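Local coordinates for protein putative short-chain oxidoreductase (Thermus thermophilus, PDB 2YUT) that binds NADP in a Rossmann-fold domain and probably acts as an oxidoreductase of the short-chain dehydrogenase/reductase family, at residues A188-K191 / V192-L196. Sequence-based numbering, arbitrary orientation.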
loop_
_atom_site.group_PDB
_atom_site.type_symbol
_atom_site.label_atom_id
_atom_site.label_comp_id
_atom_site.label_asym_id
_atom_site.label_seq_id
_atom_site.Cartn_x
_atom_site.Cartn_y
_atom_site.Cartn_z
ATOM N N ALA A 188 -0.875 25.601 -1.714
ATOM C CA ALA A 188 -1.482 24.266 -1.687
ATOM C C ALA A 188 -2.500 24.183 -0.550
ATOM O O ALA A 188 -3.603 23.671 -0.721
ATOM C CB ALA A 188 -0.401 23.196 -1.508
ATOM N N ALA A 189 -2.125 24.697 0.614
ATOM C CA ALA A 189 -3.018 24.685 1.765
ATOM C C ALA A 189 -4.258 25.538 1.488
ATOM O O ALA A 189 -5.373 25.165 1.864
ATOM C CB ALA A 189 -2.285 25.206 3.004
ATOM N N ARG A 190 -4.066 26.682 0.833
ATOM C CA ARG A 190 -5.192 27.566 0.524
ATOM C C ARG A 190 -6.186 26.848 -0.387
ATOM O O ARG A 190 -7.392 26.878 -0.154
ATOM C CB ARG A 190 -4.705 28.850 -0.159
ATOM C CG ARG A 190 -5.847 29.806 -0.545
ATOM C CD ARG A 190 -5.349 31.037 -1.305
ATOM N NE ARG A 190 -4.917 30.733 -2.674
ATOM C CZ ARG A 190 -5.733 30.393 -3.672
ATOM N NH1 ARG A 190 -7.045 30.307 -3.476
ATOM N NH2 ARG A 190 -5.239 30.150 -4.878
ATOM N N LYS A 191 -5.672 26.196 -1.425
ATOM C CA LYS A 191 -6.529 25.473 -2.353
ATOM C C LYS A 191 -7.247 24.318 -1.668
ATOM O O LYS A 191 -8.423 24.068 -1.934
ATOM C CB LYS A 191 -5.714 24.959 -3.543
ATOM C CG LYS A 191 -5.280 26.068 -4.499
ATOM C CD LYS A 191 -4.705 25.503 -5.785
ATOM C CE LYS A 191 -4.427 26.605 -6.794
ATOM N NZ LYS A 191 -3.913 26.054 -8.075
ATOM N N VAL A 192 -6.554 23.612 -0.778
ATOM C CA VAL A 192 -7.195 22.507 -0.081
ATOM C C VAL A 192 -8.325 23.060 0.779
ATOM O O VAL A 192 -9.463 22.613 0.682
ATOM C CB VAL A 192 -6.197 21.736 0.808
ATOM C CG1 VAL A 192 -6.940 20.709 1.650
ATOM C CG2 VAL A 192 -5.164 21.043 -0.063
ATOM N N LEU A 193 -8.006 24.048 1.607
ATOM C CA LEU A 193 -9.005 24.661 2.469
ATOM C C LEU A 193 -10.170 25.201 1.639
ATOM O O LEU A 193 -11.317 25.174 2.079
ATOM C CB LEU A 193 -8.371 25.787 3.291
ATOM C CG LEU A 193 -7.391 25.321 4.370
ATOM C CD1 LEU A 193 -6.798 26.515 5.101
ATOM C CD2 LEU A 193 -8.117 24.416 5.346
ATOM N N GLU A 194 -9.872 25.682 0.436
ATOM C CA GLU A 194 -10.904 26.204 -0.453
ATOM C C GLU A 194 -11.748 25.036 -0.968
ATOM O O GLU A 194 -12.965 25.135 -1.059
ATOM C CB GLU A 194 -10.258 26.958 -1.622
ATOM C CG GLU A 194 -11.215 27.832 -2.414
ATOM C CD GLU A 194 -10.487 28.839 -3.288
ATOM O OE1 GLU A 194 -9.738 28.417 -4.197
ATOM O OE2 GLU A 194 -10.662 30.056 -3.061
ATOM N N GLY A 195 -11.099 23.927 -1.303
ATOM C CA GLY A 195 -11.839 22.764 -1.771
ATOM C C GLY A 195 -12.829 22.305 -0.707
ATOM O O GLY A 195 -13.890 21.767 -1.026
ATOM N N LEU A 196 -12.482 22.531 0.564
ATOM C CA LEU A 196 -13.346 22.155 1.691
ATOM C C LEU A 196 -14.497 23.125 1.939
ATOM O O LEU A 196 -15.633 22.706 2.146
ATOM C CB LEU A 196 -12.527 22.044 2.975
ATOM C CG LEU A 196 -11.534 20.887 3.043
ATOM C CD1 LEU A 196 -10.874 20.889 4.404
ATOM C CD2 LEU A 196 -12.261 19.567 2.811
#
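V192, L193, E194 and G195 each donate their amide N-H to the carbonyl four residues earlier, the i to i+4 pattern of an alpha-helix. V192 N lies 3.0 Å from A188 O, and E194 N lies 2.8 Å from R190 O. These residues form the C-terminal two and a half turns of amphipathic helix 185-196, the last helix of the Rossmann-fold chain. Its apolar side is defined by contacts with helix 11-19: A188 meets L12, A189 meets A15, V192 meets F16 and L193 meets A19. V192 also touches V162 of strand 158-162. A188 touches V167 too; L12 and V167 both bind NADP, while the A188 side chain stays about 8 Å from the cofactor, in the second shell of the site. Within the helix, V192 CG2 lies 3.1 Å from A188 O: with CG1 anti to the backbone N (chi1 173°), CG2 is left beside that N, facing A188 O. L193 CG likewise rests against A189 O, at 3.2 Å.

The other side carries charge. R190 and E194 run side by side in the same direction, one turn apart. The guanidinium, brought round by a bend at chi3, has its stronger partner in E187, whose OE2 forms a salt bridge with NH2. The salt bridge to E194 is weaker, the carboxylate plane being turned 76° from the guanidinium; R190 NH1 stands 3.4 Å from E194 OE1, with an N-H...O angle of 128°.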